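Local coordinates for gala protein type 1, 3 or 4 (Legionella pneumophila subsp. pneumophila, PDB 4XA9), which is a leucine-rich repeat protein that may bind small GTPases and stimulate their GTP hydrolysis, at residues S175-I180 against A197-S202; A84-S88 against A110-N114; Y121-I127 against K142-N148; V64-S70 against E89-T95. All coordinates share one frame; numbering follows the deposited sequence. Where two conformers were deposited one is given.

All four contacts join neighbouring turns of one leucine-rich repeat solenoid, in which parallel strands line one side and helices the other. Contact 3 is the buried one. Its centre lies about 5 Å from the centre of the chain, where strand ends run into loops that also meet a chain of another protein. The other three are partly buried. Contact 2 packs helix on helix, mostly through apolar groups. Contact 4 joins the loops that follow helices 57-63 and 80-87, and it touches contact 2 through Val64 and Leu87. Contact 1 lies nearer the C-terminal end, where a helix start meets the next loop. Asparagine, aspartate and main-chain groups carry contacts 3 and 4; a single carboxylate dominates contact 1.

Contact 1: residues S175-I180 against A197-S202; sequences SDIGAI and AITDKS
The start of helix 176-184 lies beside the loop 197-202, with the CA atoms of Ile180 and Ser202 5.3 Å apart. Asp176 carries the contact. Its CG stands beside the backbone N (chi1 -72°), which turns the carboxylate across to the loop. OD1 takes two bonds. Thr199 N reaches Asp176 OD1 at 2.7 Å on the syn side, with an almost straight N-H bond. Ser202 OG donates to Asp176 OD1 at 2.6 Å from the anti side. Both donors sit somewhat out of the carboxylate plane. Thr199 OG1 is modelled very close to the other oxygen, OD2, and the length of that bond is doubtful. Thr199 OG1 also accepts from Lys201 N at 3.2 Å, an ST turn that helps place the hydroxyl. Next to the carboxylate, Ala179 CB packs against Ile198 CD1 at 3.6 Å. Ile180 CD1 meets Lys201 CE at 3.7 Å. The contact joins successive turns of the leucine-rich repeat solenoid. Ser175 caps the helix weakly through Ile177 N, and its OG bonds to Asp152 of the preceding turn. The carboxylate of Asp176 is thus held mainly by neutral donors. Lys201 NZ stays 5.7 Å from Asp176 OD2, so any help from its charge is probably through space.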
loop_
_atom_site.group_PDB
_atom_site.type_symbol
_atom_site.label_atom_id
_atom_site.label_comp_id
_atom_site.label_asym_id
_atom_site.label_seq_id
_atom_site.Cartn_x
_atom_site.Cartn_y
_atom_site.Cartn_z
ATOM N N SER A 175 18.801 6.772 1.436
ATOM C CA SER A 175 19.816 6.796 0.384
ATOM C C SER A 175 20.904 5.767 0.676
ATOM O O SER A 175 20.758 4.951 1.579
ATOM C CB SER A 175 20.439 8.187 0.252
ATOM O OG SER A 175 21.266 8.472 1.368
ATOM N N ASP A 176 21.998 5.828 -0.083
ATOM C CA ASP A 176 23.114 4.899 0.080
ATOM C C ASP A 176 23.710 4.955 1.476
ATOM O O ASP A 176 24.151 3.939 2.003
ATOM C CB ASP A 176 24.207 5.179 -0.954
ATOM C CG ASP A 176 23.811 4.752 -2.356
ATOM O OD1 ASP A 176 23.215 3.665 -2.495
ATOM O OD2 ASP A 176 24.100 5.498 -3.317
ATOM N N ILE A 177 23.718 6.146 2.067
ATOM C CA ILE A 177 24.240 6.347 3.414
ATOM C C ILE A 177 23.554 5.443 4.434
ATOM O O ILE A 177 24.207 4.790 5.254
ATOM C CB ILE A 177 24.065 7.808 3.868
ATOM C CG1 ILE A 177 24.691 8.764 2.851
ATOM C CG2 ILE A 177 24.649 8.013 5.259
ATOM C CD1 ILE A 177 26.159 8.534 2.630
ATOM N N GLY A 178 22.228 5.419 4.386
ATOM C CA GLY A 178 21.461 4.593 5.300
ATOM C C GLY A 178 21.566 3.127 4.944
ATOM O O GLY A 178 21.715 2.275 5.817
ATOM N N ALA A 179 21.494 2.833 3.652
ATOM C CA ALA A 179 21.501 1.451 3.184
ATOM C C ALA A 179 22.817 0.760 3.522
ATOM O O ALA A 179 22.830 -0.409 3.908
ATOM C CB ALA A 179 21.238 1.396 1.687
ATOM N N ILE A 180 23.923 1.485 3.387
ATOM C CA ILE A 180 25.229 0.921 3.704
ATOM C C ILE A 180 25.321 0.536 5.185
ATOM O O ILE A 180 25.851 -0.525 5.523
ATOM C CB ILE A 180 26.364 1.898 3.321
ATOM C CG1 ILE A 180 26.508 1.939 1.800
ATOM C CG2 ILE A 180 27.690 1.466 3.945
ATOM C CD1 ILE A 180 27.419 3.037 1.282
ATOM N N ALA A 197 16.228 5.750 -2.549
ATOM C CA ALA A 197 17.200 6.348 -3.467
ATOM C C ALA A 197 18.524 5.607 -3.415
ATOM O O ALA A 197 19.586 6.222 -3.396
ATOM C CB ALA A 197 17.414 7.819 -3.145
ATOM N N ILE A 198 18.460 4.284 -3.386
ATOM C CA ILE A 198 19.658 3.471 -3.230
ATOM C C ILE A 198 20.307 3.188 -4.584
ATOM O O ILE A 198 19.618 2.899 -5.563
ATOM C CB ILE A 198 19.314 2.166 -2.492
ATOM C CG1 ILE A 198 18.728 2.506 -1.115
ATOM C CG2 ILE A 198 20.523 1.263 -2.358
ATOM C CD1 ILE A 198 18.302 1.312 -0.326
ATOM N N THR A 199 21.633 3.286 -4.648
ATOM C CA THR A 199 22.331 3.092 -5.922
ATOM C C THR A 199 23.294 1.916 -5.867
ATOM O O THR A 199 23.309 1.159 -4.895
ATOM C CB THR A 199 23.128 4.347 -6.345
ATOM O OG1 THR A 199 24.279 4.496 -5.501
ATOM C CG2 THR A 199 22.258 5.593 -6.251
ATOM N N ASP A 200 24.100 1.776 -6.917
ATOM C CA ASP A 200 25.134 0.746 -6.978
ATOM C C ASP A 200 26.154 0.873 -5.850
ATOM O O ASP A 200 26.816 -0.098 -5.502
ATOM C CB ASP A 200 25.870 0.793 -8.325
ATOM C CG ASP A 200 25.019 0.297 -9.473
ATOM O OD1 ASP A 200 24.001 -0.384 -9.219
ATOM O OD2 ASP A 200 25.375 0.579 -10.634
ATOM N N LYS A 201 26.286 2.073 -5.295
ATOM C CA LYS A 201 27.217 2.320 -4.196
ATOM C C LYS A 201 26.971 1.431 -2.970
ATOM O O LYS A 201 27.904 1.114 -2.233
ATOM C CB LYS A 201 27.152 3.788 -3.767
ATOM C CG LYS A 201 28.424 4.573 -4.020
ATOM C CD LYS A 201 28.628 5.647 -2.959
ATOM C CE LYS A 201 28.778 5.028 -1.575
ATOM N NZ LYS A 201 29.001 6.044 -0.507
ATOM N N SER A 202 25.722 1.040 -2.738
ATOM C CA SER A 202 25.419 0.218 -1.569
ATOM C C SER A 202 25.704 -1.258 -1.783
ATOM O O SER A 202 25.817 -2.016 -0.818
ATOM C CB SER A 202 23.954 0.373 -1.160
ATOM O OG SER A 202 23.656 1.705 -0.788
#

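Contact 2: residues A84-S88 against A110-N114; sequences AQWLS and ALAAN
Ala110 fits against the last turn of helix 80-87 and forms the tight part of this contact. Its CB lies 3.6 Å from Gln85 CA and 3.5 Å from Ser88 OG. Its carbonyl oxygen is closer still: Ser88 CB stands 3.4 Å from Ala110 O. Gln85 adds its CG at the Ala110 methyl, but the rest of its extended chain makes no contact with 110-114. Deeper in, Leu111 puts CD2 3.6 Å from the carbonyl oxygen of Ala84. Its other branch, CD1, faces Ala84 CB at 4.2 Å. Leu111 CG stands beside its backbone N (chi1 -69°), and this brings the branched end to the neighbouring helix. Leu87 and Leu111 also both touch Leu96 of strand 95-97, so the helix layer closes over the strand layer here. In this leucine-rich repeat solenoid, helices 80-87 and 104-113 lie side by side on the face away from the strands. The Gln85 and Ala110 CA atoms are 5.1 Å apart. The loose side begins right beside the Ser88 and Ala110 pair. A water donates to Ala110 O at 2.9 Å and, more weakly, to Ser88 OG. The Ser88 hydroxyl turns back to Gln85 O, in a bond modelled too short to be taken literally. Past it, the amide of Asn114 lies next to Ser88 O, with CG at 3.5 Å, without bonding to it. Asn114 OD1 instead accepts from Lys116 N.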
loop_
_atom_site.group_PDB
_atom_site.type_symbol
_atom_site.label_atom_id
_atom_site.label_comp_id
_atom_site.label_asym_id
_atom_site.label_seq_id
_atom_site.Cartn_x
_atom_site.Cartn_y
_atom_site.Cartn_z
ATOM N N ALA A 84 -1.803 4.920 20.378
ATOM C CA ALA A 84 -0.571 4.147 20.423
ATOM C C ALA A 84 0.010 4.111 21.839
ATOM O O ALA A 84 0.523 3.088 22.280
ATOM C CB ALA A 84 0.452 4.720 19.443
ATOM N N GLN A 85 -0.072 5.228 22.550
ATOM C CA GLN A 85 0.440 5.280 23.913
ATOM C C GLN A 85 -0.267 4.253 24.797
ATOM O O GLN A 85 0.359 3.570 25.611
ATOM C CB GLN A 85 0.281 6.689 24.490
ATOM C CG GLN A 85 1.252 7.701 23.897
ATOM C CD GLN A 85 0.974 9.119 24.357
ATOM O OE1 GLN A 85 0.267 9.338 25.343
ATOM N NE2 GLN A 85 1.521 10.093 23.636
ATOM N N TRP A 86 -1.564 4.153 24.613
ATOM C CA TRP A 86 -2.384 3.249 25.369
ATOM C C TRP A 86 -2.159 1.791 25.049
ATOM O O TRP A 86 -2.064 0.989 25.905
ATOM C CB TRP A 86 -3.855 3.694 25.434
ATOM C CG TRP A 86 -3.897 4.533 26.618
ATOM C CD1 TRP A 86 -3.577 5.841 26.683
ATOM C CD2 TRP A 86 -4.054 4.081 27.975
ATOM N NE1 TRP A 86 -3.574 6.246 27.972
ATOM C CE2 TRP A 86 -3.889 5.199 28.793
ATOM C CE3 TRP A 86 -4.370 2.848 28.561
ATOM C CZ2 TRP A 86 -4.006 5.135 30.195
ATOM C CZ3 TRP A 86 -4.511 2.777 29.949
ATOM C CH2 TRP A 86 -4.311 3.911 30.753
ATOM N N LEU A 87 -2.074 1.497 23.778
ATOM C CA LEU A 87 -1.762 0.146 23.338
ATOM C C LEU A 87 -0.450 -0.333 23.954
ATOM O O LEU A 87 -0.268 -1.525 24.196
ATOM C CB LEU A 87 -1.682 0.082 21.811
ATOM C CG LEU A 87 -3.017 0.075 21.066
ATOM C CD1 LEU A 87 -2.794 0.119 19.553
ATOM C CD2 LEU A 87 -3.812 -1.156 21.451
ATOM N N SER A 88 0.464 0.598 24.226
ATOM C CA SER A 88 1.770 0.217 24.754
ATOM C C SER A 88 1.633 -0.314 26.176
ATOM O O SER A 88 2.563 -0.920 26.711
ATOM C CB SER A 88 2.749 1.395 24.721
ATOM O OG SER A 88 2.434 2.364 25.705
ATOM N N ALA A 110 6.090 5.484 22.725
ATOM C CA ALA A 110 5.489 4.587 23.705
ATOM C C ALA A 110 5.630 3.120 23.298
ATOM O O ALA A 110 6.017 2.278 24.107
ATOM C CB ALA A 110 4.022 4.942 23.905
ATOM N N LEU A 111 5.315 2.814 22.042
ATOM C CA LEU A 111 5.371 1.437 21.567
ATOM C C LEU A 111 6.780 0.863 21.655
ATOM O O LEU A 111 6.963 -0.317 21.956
ATOM C CB LEU A 111 4.866 1.349 20.125
ATOM C CG LEU A 111 3.376 1.609 19.954
ATOM C CD1 LEU A 111 3.009 1.582 18.487
ATOM C CD2 LEU A 111 2.559 0.584 20.735
ATOM N N ALA A 112 7.778 1.700 21.396
ATOM C CA ALA A 112 9.154 1.233 21.391
ATOM C C ALA A 112 9.606 0.896 22.805
ATOM O O ALA A 112 10.547 0.126 22.996
ATOM C CB ALA A 112 10.068 2.277 20.768
ATOM N N ALA A 113 8.927 1.473 23.793
ATOM C CA ALA A 113 9.249 1.230 25.198
ATOM C C ALA A 113 8.527 -0.001 25.745
ATOM O O ALA A 113 8.823 -0.466 26.845
ATOM C CB ALA A 113 8.910 2.456 26.036
ATOM N N ASN A 114 7.581 -0.530 24.972
ATOM C CA ASN A 114 6.888 -1.758 25.345
ATOM C C ASN A 114 7.691 -3.010 24.983
ATOM O O ASN A 114 7.746 -3.409 23.818
ATOM C CB ASN A 114 5.509 -1.802 24.686
ATOM C CG ASN A 114 4.732 -3.056 25.039
ATOM O OD1 ASN A 114 5.113 -3.807 25.937
ATOM N ND2 ASN A 114 3.618 -3.273 24.351
HETATM O O HOH W 1 5.548 2.456 26.998
#

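Contact 3: residues Y121-I127 against K142-N148; sequences YALYNKI and KIDLCFN
Asn148 reaches back to the preceding turn and spends both ends of its amide there. Its OD1 accepts from Asn125 N at 2.8 Å and from Ile127 N at 3.0 Å. The two donors come from opposite faces of the amide plane, each tilted from it. ND2 gives one N-H to Ala122 O at 3.0 Å and another to Leu145 O, which it meets from above the carbonyl plane. These four bonds fix the rotation of the buried amide. Ile127 packs its CB and CG1 along the OD1 side, and its CD1 meets Leu145 CD2.

This is a rung of the asparagine ladder of leucine-rich repeats. Asn125 makes the matching rung one turn earlier, where its OD1 accepts from Asn101 N and Ile103 N. The backbones beside the rung are joined in parallel fashion: Ala122 N bonds to Asp144 O, and Tyr124 N to Cys146 O at 2.9 Å. The type II turn from Leu145 to Asn148 and the Asx turn from Asp144 OD1 to Cys146 N shape the loop that holds Asn148.

Farther out, Leu123 lays CD1 against the Asp144 carboxylate, 3.3 Å from OD1, and CG against Cys146 CB. Phe147 CB sits at the edge of the Tyr124 ring, 3.8 Å from CD1. At the strand end, the extended Lys142 brings NZ to Tyr121 OH at 3.0 Å. A chain of another protein covers this side. The Tyr121 and Phe147 rings stack on its side chains, and Tyr124 OH bonds to its backbone.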
loop_
_atom_site.group_PDB
_atom_site.type_symbol
_atom_site.label_atom_id
_atom_site.label_comp_id
_atom_site.label_asym_id
_atom_site.label_seq_id
_atom_site.Cartn_x
_atom_site.Cartn_y
_atom_site.Cartn_z
ATOM N N TYR A 121 3.851 -3.534 12.896
ATOM C CA TYR A 121 3.561 -2.949 11.592
ATOM C C TYR A 121 3.071 -1.538 11.836
ATOM O O TYR A 121 2.101 -1.336 12.575
ATOM C CB TYR A 121 2.506 -3.754 10.827
ATOM C CG TYR A 121 2.846 -5.216 10.646
ATOM C CD1 TYR A 121 3.566 -5.648 9.546
ATOM C CD2 TYR A 121 2.446 -6.164 11.583
ATOM C CE1 TYR A 121 3.881 -6.979 9.376
ATOM C CE2 TYR A 121 2.755 -7.505 11.424
ATOM C CZ TYR A 121 3.473 -7.904 10.317
ATOM O OH TYR A 121 3.788 -9.231 10.146
ATOM N N ALA A 122 3.739 -0.557 11.241
ATOM C CA ALA A 122 3.379 0.832 11.491
ATOM C C ALA A 122 3.566 1.661 10.237
ATOM O O ALA A 122 4.094 2.772 10.293
ATOM C CB ALA A 122 4.213 1.408 12.647
ATOM N N LEU A 123 3.139 1.108 9.108
ATOM C CA LEU A 123 3.248 1.789 7.823
ATOM C C LEU A 123 2.490 3.106 7.865
ATOM O O LEU A 123 1.442 3.200 8.512
ATOM C CB LEU A 123 2.692 0.917 6.691
ATOM C CG LEU A 123 3.413 -0.360 6.261
ATOM C CD1 LEU A 123 3.281 -1.455 7.316
ATOM C CD2 LEU A 123 2.846 -0.848 4.935
ATOM N N TYR A 124 3.017 4.102 7.156
ATOM C CA TYR A 124 2.378 5.416 6.999
ATOM C C TYR A 124 1.803 5.987 8.299
ATOM O O TYR A 124 0.598 5.975 8.511
ATOM C CB TYR A 124 1.270 5.349 5.939
ATOM C CG TYR A 124 0.852 6.717 5.448
ATOM C CD1 TYR A 124 1.675 7.442 4.593
ATOM C CD2 TYR A 124 -0.349 7.293 5.850
ATOM C CE1 TYR A 124 1.315 8.702 4.147
ATOM C CE2 TYR A 124 -0.722 8.557 5.407
ATOM C CZ TYR A 124 0.117 9.254 4.557
ATOM O OH TYR A 124 -0.238 10.509 4.109
ATOM N N ASN A 125 2.672 6.494 9.164
ATOM C CA ASN A 125 2.226 7.008 10.447
ATOM C C ASN A 125 2.885 8.333 10.807
ATOM O O ASN A 125 2.890 8.724 11.974
ATOM C CB ASN A 125 2.485 5.977 11.554
ATOM C CG ASN A 125 1.256 5.140 11.873
ATOM O OD1 ASN A 125 0.150 5.670 12.039
ATOM N ND2 ASN A 125 1.441 3.825 11.960
ATOM N N LYS A 126 3.425 9.014 9.798
ATOM C CA LYS A 126 4.204 10.239 10.002
ATOM C C LYS A 126 5.367 10.014 10.966
ATOM O O LYS A 126 5.752 10.915 11.715
ATOM C CB LYS A 126 3.312 11.377 10.512
ATOM C CG LYS A 126 2.140 11.691 9.596
ATOM C CD LYS A 126 1.271 12.820 10.145
ATOM C CE LYS A 126 -0.216 12.469 10.053
ATOM N NZ LYS A 126 -0.482 11.294 9.157
ATOM N N ILE A 127 5.931 8.811 10.944
ATOM C CA ILE A 127 7.106 8.526 11.757
ATOM C C ILE A 127 8.337 9.112 11.070
ATOM O O ILE A 127 8.529 8.939 9.874
ATOM C CB ILE A 127 7.274 7.013 11.989
ATOM C CG1 ILE A 127 6.000 6.451 12.638
ATOM C CG2 ILE A 127 8.516 6.726 12.837
ATOM C CD1 ILE A 127 5.935 4.936 12.679
ATOM N N LYS A 142 10.760 -7.674 14.617
ATOM C CA LYS A 142 10.331 -7.299 13.272
ATOM C C LYS A 142 9.615 -5.953 13.271
ATOM O O LYS A 142 8.720 -5.724 14.086
ATOM C CB LYS A 142 9.408 -8.366 12.680
ATOM C CG LYS A 142 8.784 -7.963 11.340
ATOM C CD LYS A 142 7.903 -9.069 10.766
ATOM C CE LYS A 142 7.295 -8.643 9.431
ATOM N NZ LYS A 142 6.481 -9.731 8.816
ATOM N N ILE A 143 10.012 -5.068 12.360
ATOM C CA ILE A 143 9.340 -3.782 12.183
ATOM C C ILE A 143 9.098 -3.507 10.699
ATOM O O ILE A 143 10.000 -3.662 9.867
ATOM C CB ILE A 143 10.150 -2.589 12.761
ATOM C CG1 ILE A 143 10.953 -2.992 14.000
ATOM C CG2 ILE A 143 9.216 -1.429 13.119
ATOM C CD1 ILE A 143 11.695 -1.817 14.634
ATOM N N ASP A 144 7.876 -3.097 10.377
ATOM C CA ASP A 144 7.529 -2.654 9.035
ATOM C C ASP A 144 7.205 -1.171 9.101
ATOM O O ASP A 144 6.241 -0.768 9.761
ATOM C CB ASP A 144 6.347 -3.458 8.485
ATOM C CG ASP A 144 6.113 -3.230 6.989
ATOM O OD1 ASP A 144 6.386 -2.112 6.494
ATOM O OD2 ASP A 144 5.637 -4.171 6.312
ATOM N N LEU A 145 8.008 -0.360 8.418
ATOM C CA LEU A 145 7.880 1.091 8.500
ATOM C C LEU A 145 7.665 1.768 7.147
ATOM O O LEU A 145 7.980 2.946 6.994
ATOM C CB LEU A 145 9.126 1.688 9.166
ATOM C CG LEU A 145 9.297 1.326 10.636
ATOM C CD1 LEU A 145 10.665 1.756 11.160
ATOM C CD2 LEU A 145 8.166 1.955 11.452
ATOM N N CYS A 146 7.129 1.036 6.175
ATOM C CA CYS A 146 6.924 1.583 4.832
ATOM C C CYS A 146 6.137 2.887 4.869
ATOM O O CYS A 146 5.265 3.057 5.712
ATOM C CB CYS A 146 6.199 0.574 3.940
ATOM S SG CYS A 146 7.128 -0.930 3.633
ATOM N N PHE A 147 6.469 3.802 3.960
ATOM C CA PHE A 147 5.766 5.079 3.805
ATOM C C PHE A 147 5.944 6.003 5.002
ATOM O O PHE A 147 5.076 6.828 5.283
ATOM C CB PHE A 147 4.264 4.870 3.553
ATOM C CG PHE A 147 3.952 3.836 2.502
ATOM C CD1 PHE A 147 4.357 4.013 1.187
ATOM C CD2 PHE A 147 3.216 2.709 2.825
ATOM C CE1 PHE A 147 4.061 3.073 0.219
ATOM C CE2 PHE A 147 2.913 1.760 1.858
ATOM C CZ PHE A 147 3.335 1.946 0.552
ATOM N N ASN A 148 7.059 5.856 5.707
ATOM C CA ASN A 148 7.463 6.801 6.748
ATOM C C ASN A 148 8.799 7.432 6.370
ATOM O O ASN A 148 9.754 6.721 6.061
ATOM C CB ASN A 148 7.591 6.122 8.117
ATOM C CG ASN A 148 6.256 5.659 8.676
ATOM O OD1 ASN A 148 5.465 6.463 9.176
ATOM N ND2 ASN A 148 6.009 4.355 8.615
HETATM O O HOH W 2 4.293 9.013 6.911
#

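Contact 4: residues V64-S70 against E89-T95; sequences VNKTSVS and EDNHITT
Asp90 ties together two return loops of the leucine-rich repeat solenoid, 64-70 and 89-95, each of which leads from a helix to the next strand. Its CB packs on Val64 CG1 at 3.9 Å. CG lies anti to the backbone N (chi1 -171°), and this carries the carboxylate to the preceding loop. OD1 accepts from Asn65 N at 2.8 Å, nearly along its C-O axis. OD2 turns to its own loop and takes His92 N and Ile93 N, the first as an Asx turn. Two waters lie between this carboxylate and loop 64-70; one is within bonding distance of Thr67 O and the other of Val69 O. Asn65 returns the link. Its OD1 accepts from Asn91 N at 2.8 Å, and its ND2 donates to Glu89 O at 3.1 Å from above the carbonyl plane. Each loop thus uses a side chain to hold the backbone of the other. Closer to the strands, Ser70 O receives both Thr94 N at 2.9 Å and Thr95 N at 3.1 Å. At the exposed side lies His92, whose ring turns one face to the loop backbone at Ser68: Ser68 CA sits over its centre in a CH-pi contact, 3.9 Å from the ring centroid.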
loop_
_atom_site.group_PDB
_atom_site.type_symbol
_atom_site.label_atom_id
_atom_site.label_comp_id
_atom_site.label_asym_id
_atom_site.label_seq_id
_atom_site.Cartn_x
_atom_site.Cartn_y
_atom_site.Cartn_z
ATOM N N VAL A 64 -7.958 -2.015 25.822
ATOM C CA VAL A 64 -6.692 -2.486 26.381
ATOM C C VAL A 64 -6.859 -3.233 27.703
ATOM O O VAL A 64 -7.597 -2.797 28.597
ATOM C CB VAL A 64 -5.717 -1.308 26.546
ATOM C CG1 VAL A 64 -4.544 -1.684 27.437
ATOM C CG2 VAL A 64 -5.214 -0.872 25.164
ATOM N N ASN A 65 -6.191 -4.387 27.790
ATOM C CA ASN A 65 -6.207 -5.246 28.974
ATOM C C ASN A 65 -7.604 -5.753 29.342
ATOM O O ASN A 65 -7.879 -6.049 30.504
ATOM C CB ASN A 65 -5.571 -4.512 30.160
ATOM C CG ASN A 65 -4.072 -4.341 29.989
ATOM O OD1 ASN A 65 -3.385 -5.268 29.564
ATOM N ND2 ASN A 65 -3.564 -3.146 30.285
ATOM N N LYS A 66 -8.473 -5.866 28.340
ATOM C CA LYS A 66 -9.807 -6.434 28.529
ATOM C C LYS A 66 -9.831 -7.906 28.145
ATOM O O LYS A 66 -10.644 -8.674 28.648
ATOM C CB LYS A 66 -10.846 -5.678 27.692
ATOM C CG LYS A 66 -11.153 -4.283 28.180
ATOM C CD LYS A 66 -12.208 -4.324 29.270
ATOM C CE LYS A 66 -12.425 -2.950 29.891
ATOM N NZ LYS A 66 -12.942 -1.960 28.912
ATOM N N THR A 67 -8.946 -8.280 27.228
ATOM C CA THR A 67 -8.991 -9.590 26.589
ATOM C C THR A 67 -7.603 -10.224 26.540
ATOM O O THR A 67 -6.617 -9.599 26.922
ATOM C CB THR A 67 -9.531 -9.495 25.143
ATOM O OG1 THR A 67 -8.519 -8.946 24.290
ATOM C CG2 THR A 67 -10.769 -8.603 25.079
ATOM N N SER A 68 -7.528 -11.457 26.048
ATOM C CA SER A 68 -6.244 -12.135 25.900
ATOM C C SER A 68 -5.758 -12.102 24.449
ATOM O O SER A 68 -4.893 -12.889 24.053
ATOM C CB SER A 68 -6.339 -13.580 26.399
ATOM O OG SER A 68 -6.582 -13.616 27.796
ATOM N N VAL A 69 -6.321 -11.190 23.661
ATOM C CA VAL A 69 -5.872 -10.982 22.288
ATOM C C VAL A 69 -4.390 -10.613 22.268
ATOM O O VAL A 69 -3.971 -9.672 22.942
ATOM C CB VAL A 69 -6.693 -9.883 21.600
ATOM C CG1 VAL A 69 -5.972 -9.368 20.353
ATOM C CG2 VAL A 69 -8.077 -10.414 21.250
ATOM N N SER A 70 -3.597 -11.370 21.517
ATOM C CA SER A 70 -2.148 -11.154 21.474
ATOM C C SER A 70 -1.703 -10.662 20.112
ATOM O O SER A 70 -0.582 -10.179 19.945
ATOM C CB SER A 70 -1.399 -12.440 21.809
ATOM O OG SER A 70 -1.537 -13.373 20.755
ATOM N N GLU A 89 0.461 -0.098 26.774
ATOM C CA GLU A 89 0.185 -0.560 28.127
ATOM C C GLU A 89 -0.464 -1.943 28.140
ATOM O O GLU A 89 -0.686 -2.522 29.211
ATOM C CB GLU A 89 -0.728 0.432 28.857
ATOM C CG GLU A 89 -0.283 1.887 28.792
ATOM C CD GLU A 89 1.006 2.146 29.544
ATOM O OE1 GLU A 89 1.373 1.316 30.401
ATOM O OE2 GLU A 89 1.652 3.182 29.274
ATOM N N ASP A 90 -0.786 -2.475 26.964
ATOM C CA ASP A 90 -1.469 -3.759 26.933
ATOM C C ASP A 90 -0.530 -4.888 27.288
ATOM O O ASP A 90 0.610 -4.937 26.828
ATOM C CB ASP A 90 -2.105 -4.034 25.576
ATOM C CG ASP A 90 -2.999 -5.262 25.611
ATOM O OD1 ASP A 90 -4.198 -5.126 25.946
ATOM O OD2 ASP A 90 -2.502 -6.365 25.319
ATOM N N ASN A 91 -1.020 -5.811 28.100
ATOM C CA ASN A 91 -0.158 -6.847 28.644
ATOM C C ASN A 91 -0.226 -8.190 27.910
ATOM O O ASN A 91 0.411 -9.156 28.333
ATOM C CB ASN A 91 -0.471 -7.024 30.129
ATOM C CG ASN A 91 -0.142 -5.775 30.934
ATOM O OD1 ASN A 91 0.942 -5.202 30.784
ATOM N ND2 ASN A 91 -1.068 -5.343 31.780
ATOM N N HIS A 92 -0.956 -8.245 26.795
ATOM C CA HIS A 92 -1.022 -9.479 25.998
ATOM C C HIS A 92 -0.514 -9.324 24.565
ATOM O O HIS A 92 -0.054 -10.285 23.953
ATOM C CB HIS A 92 -2.453 -10.006 25.954
ATOM C CG HIS A 92 -2.880 -10.694 27.210
ATOM N ND1 HIS A 92 -3.583 -10.053 28.205
ATOM C CD2 HIS A 92 -2.711 -11.970 27.631
ATOM C CE1 HIS A 92 -3.828 -10.903 29.186
ATOM N NE2 HIS A 92 -3.308 -12.072 28.863
ATOM N N ILE A 93 -0.619 -8.121 24.020
ATOM C CA ILE A 93 -0.290 -7.915 22.613
ATOM C C ILE A 93 1.215 -8.046 22.364
ATOM O O ILE A 93 2.027 -7.394 23.019
ATOM C CB ILE A 93 -0.818 -6.546 22.131
ATOM C CG1 ILE A 93 -2.354 -6.576 22.113
ATOM C CG2 ILE A 93 -0.271 -6.205 20.754
ATOM C CD1 ILE A 93 -3.008 -5.262 21.739
ATOM N N THR A 94 1.573 -8.930 21.437
ATOM C CA THR A 94 2.968 -9.158 21.067
ATOM C C THR A 94 3.173 -8.868 19.581
ATOM O O THR A 94 4.282 -8.553 19.138
ATOM C CB THR A 94 3.413 -10.611 21.361
ATOM O OG1 THR A 94 2.554 -11.524 20.670
ATOM C CG2 THR A 94 3.368 -10.907 22.858
ATOM N N THR A 95 2.094 -9.000 18.813
ATOM C CA THR A 95 2.099 -8.680 17.385
ATOM C C THR A 95 1.061 -7.608 17.114
ATOM O O THR A 95 -0.129 -7.819 17.345
ATOM C CB THR A 95 1.798 -9.918 16.513
ATOM O OG1 THR A 95 2.864 -10.865 16.647
ATOM C CG2 THR A 95 1.670 -9.527 15.045
HETATM O O HOH W 3 -4.354 -7.583 27.354
HETATM O O HOH W 4 -5.022 -7.334 24.187
#